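Local coordinates for protein agmatinase (Deinococcus radiodurans, PDB 1WOH) that probably hydrolyses agmatine to putrescine and urea as a manganese-dependent member of the arginase (ureohydrolase) family, at residues H138-D150 with W157-A169. Sequence-based numbering, arbitrary orientation.
Sequences HVVQLDAHLDFTD and WSNSSPFRRACEA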
ATOM      1  N   HIS A 138      13.099  24.242 -31.100  1.00 15.40           N
ATOM      2  CA  HIS A 138      13.746  24.376 -29.804  1.00 15.00           C
ATOM      3  C   HIS A 138      12.988  23.502 -28.817  1.00 13.65           C
ATOM      4  O   HIS A 138      11.773  23.360 -28.920  1.00 15.91           O
ATOM      5  CB  HIS A 138      13.678  25.817 -29.289  1.00 14.60           C
ATOM      6  CG  HIS A 138      14.639  26.752 -29.952  1.00 16.89           C
ATOM      7  ND1 HIS A 138      15.552  27.501 -29.243  1.00 17.90           N
ATOM      8  CD2 HIS A 138      14.816  27.073 -31.254  1.00 16.91           C
ATOM      9  CE1 HIS A 138      16.253  28.245 -30.082  1.00 15.77           C
ATOM     10  NE2 HIS A 138      15.827  28.002 -31.307  1.00 18.36           N
ATOM     11  N   VAL A 139      13.704  22.898 -27.878  1.00 12.77           N
ATOM     12  CA  VAL A 139      13.048  22.092 -26.857  1.00 14.01           C
ATOM     13  C   VAL A 139      13.354  22.686 -25.498  1.00 13.08           C
ATOM     14  O   VAL A 139      14.506  23.013 -25.198  1.00 12.39           O
ATOM     15  CB  VAL A 139      13.535  20.618 -26.838  1.00 13.35           C
ATOM     16  CG1 VAL A 139      12.976  19.897 -25.589  1.00 13.34           C
ATOM     17  CG2 VAL A 139      13.072  19.902 -28.089  1.00 15.90           C
ATOM     18  N   VAL A 140      12.307  22.869 -24.694  1.00 11.46           N
ATOM     19  CA  VAL A 140      12.462  23.361 -23.330  1.00 11.57           C
ATOM     20  C   VAL A 140      12.164  22.107 -22.519  1.00 10.48           C
ATOM     21  O   VAL A 140      11.047  21.599 -22.525  1.00 10.93           O
ATOM     22  CB  VAL A 140      11.452  24.480 -22.988  1.00 11.81           C
ATOM     23  CG1 VAL A 140      11.478  24.752 -21.487  1.00 13.81           C
ATOM     24  CG2 VAL A 140      11.828  25.759 -23.739  1.00 11.98           C
ATOM     25  N   GLN A 141      13.190  21.617 -21.841  1.00 11.44           N
ATOM     26  CA  GLN A 141      13.111  20.381 -21.077  1.00 11.18           C
ATOM     27  C   GLN A 141      13.220  20.548 -19.562  1.00 11.34           C
ATOM     28  O   GLN A 141      14.217  21.080 -19.066  1.00 12.46           O
ATOM     29  CB  GLN A 141      14.234  19.460 -21.598  1.00 12.62           C
ATOM     30  CG  GLN A 141      14.608  18.279 -20.728  1.00 14.69           C
ATOM     31  CD  GLN A 141      15.925  17.631 -21.161  1.00 13.23           C
ATOM     32  OE1 GLN A 141      16.644  18.159 -22.018  1.00 15.25           O
ATOM     33  NE2 GLN A 141      16.251  16.492 -20.555  1.00 14.55           N
ATOM     34  N   LEU A 142      12.192  20.109 -18.832  1.00 10.24           N
ATOM     35  CA  LEU A 142      12.222  20.156 -17.366  1.00 10.92           C
ATOM     36  C   LEU A 142      12.656  18.738 -17.019  1.00 11.23           C
ATOM     37  O   LEU A 142      12.027  17.777 -17.453  1.00 11.49           O
ATOM     38  CB  LEU A 142      10.839  20.441 -16.781  1.00 11.88           C
ATOM     39  CG  LEU A 142      10.235  21.826 -17.043  1.00 12.15           C
ATOM     40  CD1 LEU A 142       8.987  21.979 -16.202  1.00 11.24           C
ATOM     41  CD2 LEU A 142      11.224  22.917 -16.684  1.00 14.06           C
ATOM     42  N   ASP A 143      13.708  18.596 -16.228  1.00 11.62           N
ATOM     43  CA  ASP A 143      14.220  17.253 -15.974  1.00 11.61           C
ATOM     44  C   ASP A 143      15.321  17.283 -14.926  1.00 11.09           C
ATOM     45  O   ASP A 143      16.069  18.260 -14.830  1.00 13.93           O
ATOM     46  CB  ASP A 143      14.820  16.744 -17.296  1.00 13.66           C
ATOM     47  CG  ASP A 143      14.817  15.239 -17.427  1.00 15.52           C
ATOM     48  OD1 ASP A 143      14.928  14.534 -16.404  1.00 15.33           O
ATOM     49  OD2 ASP A 143      14.727  14.763 -18.584  1.00 16.42           O
ATOM     50  N   ALA A 144      15.431  16.214 -14.146  1.00 10.24           N
ATOM     51  CA  ALA A 144      16.498  16.115 -13.165  1.00  9.03           C
ATOM     52  C   ALA A 144      17.722  15.575 -13.906  1.00 10.32           C
ATOM     53  O   ALA A 144      18.852  15.745 -13.464  1.00 10.50           O
ATOM     54  CB  ALA A 144      16.109  15.145 -12.053  1.00  7.44           C
ATOM     55  N   HIS A 145      17.482  14.918 -15.037  1.00 12.21           N
ATOM     56  CA  HIS A 145      18.571  14.322 -15.808  1.00 13.75           C
ATOM     57  C   HIS A 145      18.705  14.923 -17.209  1.00 13.93           C
ATOM     58  O   HIS A 145      17.728  15.382 -17.794  1.00 13.70           O
ATOM     59  CB  HIS A 145      18.354  12.801 -15.894  1.00 16.05           C
ATOM     60  CG  HIS A 145      18.063  12.161 -14.568  1.00 16.13           C
ATOM     61  ND1 HIS A 145      16.811  11.693 -14.224  1.00 20.50           N
ATOM     62  CD2 HIS A 145      18.853  11.941 -13.492  1.00 18.44           C
ATOM     63  CE1 HIS A 145      16.845  11.213 -12.993  1.00 20.35           C
ATOM     64  NE2 HIS A 145      18.074  11.352 -12.526  1.00 20.43           N
ATOM     65  N   LEU A 146      19.922  14.923 -17.749  1.00 13.77           N
ATOM     66  CA  LEU A 146      20.144  15.495 -19.074  1.00 12.63           C
ATOM     67  C   LEU A 146      19.531  14.668 -20.208  1.00 11.17           C
ATOM     68  O   LEU A 146      18.978  15.222 -21.155  1.00 11.83           O
ATOM     69  CB  LEU A 146      21.642  15.692 -19.322  1.00 14.12           C
ATOM     70  CG  LEU A 146      22.007  16.428 -20.616  1.00 14.73           C
ATOM     71  CD1 LEU A 146      21.455  17.851 -20.588  1.00 17.40           C
ATOM     72  CD2 LEU A 146      23.515  16.447 -20.769  1.00 16.79           C
ATOM     73  N   ASP A 147      19.633  13.345 -20.106  1.00 11.00           N
ATOM     74  CA  ASP A 147      19.089  12.434 -21.116  1.00 11.29           C
ATOM     75  C   ASP A 147      19.563  12.727 -22.548  1.00 11.15           C
ATOM     76  O   ASP A 147      18.774  12.737 -23.504  1.00 11.71           O
ATOM     77  CB  ASP A 147      17.555  12.427 -21.041  1.00 13.80           C
ATOM     78  CG  ASP A 147      17.041  11.865 -19.721  1.00 14.15           C
ATOM     79  OD1 ASP A 147      17.781  11.091 -19.076  1.00 15.35           O
ATOM     80  OD2 ASP A 147      15.899  12.182 -19.323  1.00 17.85           O
ATOM     81  N   PHE A 148      20.866  12.946 -22.676  1.00 12.44           N
ATOM     82  CA  PHE A 148      21.508  13.220 -23.958  1.00 12.78           C
ATOM     83  C   PHE A 148      22.642  12.203 -24.152  1.00 13.03           C
ATOM     84  O   PHE A 148      23.630  12.470 -24.837  1.00 12.40           O
ATOM     85  CB  PHE A 148      22.092  14.638 -23.964  1.00 12.99           C
ATOM     86  CG  PHE A 148      22.391  15.167 -25.341  1.00 12.78           C
ATOM     87  CD1 PHE A 148      21.363  15.380 -26.250  1.00 10.88           C
ATOM     88  CD2 PHE A 148      23.702  15.457 -25.728  1.00 14.11           C
ATOM     89  CE1 PHE A 148      21.624  15.876 -27.529  1.00 14.15           C
ATOM     90  CE2 PHE A 148      23.973  15.952 -27.004  1.00 13.62           C
ATOM     91  CZ  PHE A 148      22.927  16.160 -27.903  1.00 11.22           C
ATOM     92  N   THR A 149      22.488  11.032 -23.545  1.00 13.18           N
ATOM     93  CA  THR A 149      23.505   9.986 -23.637  1.00 12.41           C
ATOM     94  C   THR A 149      23.452   9.233 -24.967  1.00 12.73           C
ATOM     95  O   THR A 149      22.381   9.004 -25.517  1.00 12.88           O
ATOM     96  CB  THR A 149      23.344   9.003 -22.454  1.00 11.26           C
ATOM     97  OG1 THR A 149      23.744   9.663 -21.246  1.00 12.36           O
ATOM     98  CG2 THR A 149      24.184   7.743 -22.657  1.00 12.26           C
ATOM     99  N   ASP A 150      24.616   8.866 -25.497  1.00 13.30           N
ATOM    100  CA  ASP A 150      24.663   8.124 -26.754  1.00 13.89           C
ATOM    101  C   ASP A 150      24.237   6.674 -26.494  1.00 13.90           C
ATOM    102  O   ASP A 150      23.188   6.233 -26.967  1.00 15.60           O
ATOM    103  CB  ASP A 150      26.077   8.170 -27.350  1.00 12.96           C
ATOM    104  CG  ASP A 150      26.180   7.426 -28.671  1.00 16.91           C
ATOM    105  OD1 ASP A 150      25.139   6.927 -29.155  1.00 16.93           O
ATOM    106  OD2 ASP A 150      27.302   7.341 -29.225  1.00 19.44           O
ATOM    107  N   TRP A 157      18.471   3.081 -27.337  1.00 13.46           N
ATOM    108  CA  TRP A 157      17.103   3.530 -27.085  1.00 14.21           C
ATOM    109  C   TRP A 157      16.631   3.635 -25.637  1.00 12.75           C
ATOM    110  O   TRP A 157      15.422   3.608 -25.405  1.00 12.97           O
ATOM    111  CB  TRP A 157      16.105   2.620 -27.811  1.00 19.36           C
ATOM    112  CG  TRP A 157      16.560   2.103 -29.133  1.00 27.47           C
ATOM    113  CD1 TRP A 157      16.764   0.796 -29.473  1.00 28.96           C
ATOM    114  CD2 TRP A 157      16.854   2.872 -30.298  1.00 30.41           C
ATOM    115  NE1 TRP A 157      17.166   0.704 -30.780  1.00 33.36           N
ATOM    116  CE2 TRP A 157      17.230   1.965 -31.312  1.00 32.63           C
ATOM    117  CE3 TRP A 157      16.838   4.241 -30.586  1.00 32.64           C
ATOM    118  CZ2 TRP A 157      17.586   2.381 -32.593  1.00 35.23           C
ATOM    119  CZ3 TRP A 157      17.193   4.656 -31.861  1.00 35.86           C
ATOM    120  CH2 TRP A 157      17.563   3.728 -32.849  1.00 37.19           C
ATOM    121  N   SER A 158      17.540   3.734 -24.672  1.00 11.86           N
ATOM    122  CA  SER A 158      17.117   3.832 -23.273  1.00 11.43           C
ATOM    123  C   SER A 158      16.506   5.200 -23.010  1.00 13.64           C
ATOM    124  O   SER A 158      16.550   6.080 -23.873  1.00 12.61           O
ATOM    125  CB  SER A 158      18.298   3.628 -22.319  1.00 12.15           C
ATOM    126  OG  SER A 158      19.153   4.761 -22.306  1.00 11.92           O
ATOM    127  N   ASN A 159      16.045   5.398 -22.016  1.00 10.03           N
ATOM    128  CA  ASN A 159      15.479   6.698 -21.689  1.00 10.98           C
ATOM    129  C   ASN A 159      16.566   7.727 -21.378  1.00 11.00           C
ATOM    130  O   ASN A 159      16.268   8.871 -21.026  1.00 10.82           O
ATOM    131  CB  ASN A 159      14.477   6.590 -20.526  1.00 11.76           C
ATOM    132  CG  ASN A 159      15.095   6.065 -19.239  1.00 14.44           C
ATOM    133  OD1 ASN A 159      16.139   5.410 -19.274  1.00 17.73           O
ATOM    134  ND2 ASN A 159      14.471   6.355 -18.106  1.00 11.18           N
ATOM    135  N   SER A 160      17.664   7.354 -21.291  1.00 11.46           N
ATOM    136  CA  SER A 160      18.750   8.300 -21.041  1.00 11.77           C
ATOM    137  C   SER A 160      19.271   8.894 -22.359  1.00 10.88           C
ATOM    138  O   SER A 160      20.148   9.764 -22.347  1.00 10.72           O
ATOM    139  CB  SER A 160      19.912   7.605 -20.319  1.00 12.03           C
ATOM    140  OG  SER A 160      19.512   7.110 -19.056  1.00 12.98           O
ATOM    141  N   SER A 161      18.717   8.442 -23.484  1.00 11.21           N
ATOM    142  CA  SER A 161      19.162   8.895 -24.808  1.00 11.72           C
ATOM    143  C   SER A 161      18.146   9.560 -25.751  1.00 11.03           C
ATOM    144  O   SER A 161      18.500   9.880 -26.887  1.00 12.76           O
ATOM    145  CB  SER A 161      19.750   7.710 -25.583  1.00 11.09           C
ATOM    146  OG  SER A 161      20.777   7.051 -24.867  1.00 13.31           O
ATOM    147  N   PRO A 162      16.904   9.810 -25.308  1.00 11.60           N
ATOM    148  CA  PRO A 162      15.971  10.421 -26.263  1.00 12.10           C
ATOM    149  C   PRO A 162      16.367  11.686 -27.015  1.00 13.33           C
ATOM    150  O   PRO A 162      16.116  11.791 -28.220  1.00 11.51           O
ATOM    151  CB  PRO A 162      14.699  10.600 -25.438  1.00 13.78           C
ATOM    152  CG  PRO A 162      15.219  10.839 -24.069  1.00 12.16           C
ATOM    153  CD  PRO A 162      16.324   9.803 -23.952  1.00  9.69           C
ATOM    154  N   PHE A 163      16.972  12.650 -26.330  1.00 11.98           N
ATOM    155  CA  PHE A 163      17.343  13.883 -27.011  1.00 13.26           C
ATOM    156  C   PHE A 163      18.569  13.748 -27.896  1.00 12.61           C
ATOM    157  O   PHE A 163      18.760  14.531 -28.824  1.00 13.95           O
ATOM    158  CB  PHE A 163      17.503  15.011 -25.992  1.00 11.55           C
ATOM    159  CG  PHE A 163      16.225  15.342 -25.287  1.00 14.10           C
ATOM    160  CD1 PHE A 163      16.051  15.029 -23.943  1.00 14.55           C
ATOM    161  CD2 PHE A 163      15.164  15.903 -25.990  1.00 12.72           C
ATOM    162  CE1 PHE A 163      14.824  15.269 -23.306  1.00 13.63           C
ATOM    163  CE2 PHE A 163      13.936  16.147 -25.366  1.00 13.41           C
ATOM    164  CZ  PHE A 163      13.768  15.828 -24.022  1.00 12.96           C
ATOM    165  N   ARG A 164      19.389  12.740 -27.622  1.00 12.61           N
ATOM    166  CA  ARG A 164      20.577  12.492 -28.427  1.00 14.08           C
ATOM    167  C   ARG A 164      20.085  11.874 -29.736  1.00 12.35           C
ATOM    168  O   ARG A 164      20.525  12.260 -30.824  1.00 13.12           O
ATOM    169  CB  ARG A 164      21.519  11.528 -27.692  1.00 11.69           C
ATOM    170  CG  ARG A 164      22.906  11.400 -28.314  1.00 12.97           C
ATOM    171  CD  ARG A 164      23.654  12.731 -28.297  1.00 13.15           C
ATOM    172  NE  ARG A 164      25.039  12.581 -28.742  1.00 15.30           N
ATOM    173  CZ  ARG A 164      26.061  12.272 -27.948  1.00 16.28           C
ATOM    174  NH1 ARG A 164      25.877  12.086 -26.642  1.00 17.30           N
ATOM    175  NH2 ARG A 164      27.273  12.127 -28.464  1.00 16.33           N
ATOM    176  N   ARG A 165      19.156  10.924 -29.626  1.00 14.09           N
ATOM    177  CA  ARG A 165      18.585  10.267 -30.797  1.00 12.38           C
ATOM    178  C   ARG A 165      17.790  11.290 -31.606  1.00 13.66           C
ATOM    179  O   ARG A 165      17.836  11.301 -32.832  1.00 13.64           O
ATOM    180  CB  ARG A 165      17.653   9.127 -30.378  1.00 14.34           C
ATOM    181  CG  ARG A 165      18.341   7.946 -29.697  1.00 13.70           C
ATOM    182  CD  ARG A 165      19.210   7.169 -30.689  1.00 14.39           C
ATOM    183  NE  ARG A 165      20.542   7.744 -30.839  1.00 16.11           N
ATOM    184  CZ  ARG A 165      21.499   7.647 -29.923  1.00 15.39           C
ATOM    185  NH1 ARG A 165      21.270   6.994 -28.791  1.00 15.48           N
ATOM    186  NH2 ARG A 165      22.685   8.202 -30.134  1.00 14.85           N
ATOM    187  N   ALA A 166      17.062  12.153 -30.903  1.00 13.09           N
ATOM    188  CA  ALA A 166      16.261  13.176 -31.561  1.00 14.91           C
ATOM    189  C   ALA A 166      17.125  14.107 -32.415  1.00 15.89           C
ATOM    190  O   ALA A 166      16.823  14.353 -33.587  1.00 17.19           O
ATOM    191  CB  ALA A 166      15.483  13.988 -30.511  1.00 12.72           C
ATOM    192  N   CYS A 167      18.197  14.625 -31.828  1.00 18.58           N
ATOM    193  CA  CYS A 167      19.068  15.541 -32.546  1.00 19.92           C
ATOM    194  C   CYS A 167      19.718  14.925 -33.768  1.00 22.47           C
ATOM    195  O   CYS A 167      19.812  15.567 -34.813  1.00 19.78           O
ATOM    196  CB  CYS A 167      20.134  16.110 -31.604  1.00 21.07           C
ATOM    197  SG  CYS A 167      19.477  17.389 -30.493  1.00 19.52           S
ATOM    198  N   GLU A 168      20.159  13.679 -33.662  1.00 23.69           N
ATOM    199  CA  GLU A 168      20.785  13.058 -34.817  1.00 24.88           C
ATOM    200  C   GLU A 168      19.768  12.726 -35.908  1.00 23.90           C
ATOM    201  O   GLU A 168      20.126  12.590 -37.076  1.00 25.88           O
ATOM    202  CB  GLU A 168      21.590  11.817 -34.404  1.00 26.47           C
ATOM    203  CG  GLU A 168      20.929  10.909 -33.406  1.00 28.10           C
ATOM    204  CD  GLU A 168      21.774   9.681 -33.097  1.00 27.08           C
ATOM    205  OE1 GLU A 168      22.908   9.835 -32.594  1.00 28.04           O
ATOM    206  OE2 GLU A 168      21.299   8.560 -33.364  1.00 26.63           O
ATOM    207  N   ALA A 169      18.496  12.631 -35.541  1.00 22.80           N
ATOM    208  CA  ALA A 169      17.459  12.327 -36.519  1.00 22.46           C
ATOM    209  C   ALA A 169      16.779  13.585 -37.066  1.00 22.69           C
ATOM    210  O   ALA A 169      16.136  13.541 -38.116  1.00 23.60           O
ATOM    211  CB  ALA A 169      16.415  11.406 -35.903  1.00 23.86           C
TER
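Arg165 grips Asp150 end-on with two nitrogens: NH1 gives a bond of 2.8 Å to Asp150 O, in the carbonyl plane and on a lone pair, while NH2 forms a salt bridge of 2.9 Å with Asp150 OD1, which it meets from above the carboxylate plane. Bends at chi2 (-69°) and chi3 (85°) curl the chain so that NE and NH2 also hold Glu168 side-on, and Lys156 is a second cationic partner of Asp150. A leucine in place of Arg165 would probably leave Asp150 O without this donor and break the link between Asp150 and Glu168. The preceding residue, Arg164, donates from NH1 to Phe148 O at 2.9 Å within the guanidinium plane, and also pairs with Glu189. The bend at chi2 (62°) lays Arg164 CD over the centre of the Phe148 ring, a CH-pi contact 3.5 Å from the centroid; Cys167 SG lies at that ring's edge. The backbone bond from Thr149 N to Ser160 O and the hydroxyl bond from Ser161 OG to Thr149 O (2.6 Å) fasten the loop just after Asp143, His145 and Asp147, which bind manganese in this enzyme, though no metal is bound to this chain. Deeper, Gln141 OE1, bonded to Thr178, lies over one face of the Phe163 ring, the amide tilted to it; NE2 bonds Asp143 OD2 and Leu146 O, and Val139 CG1 touches Phe163 CE2. The contact joins strand 137-142 to helix 162-169 within a beta-alpha-beta unit, with Phe163 also packing on strands 173-181 and 223-229 and helix 124-128.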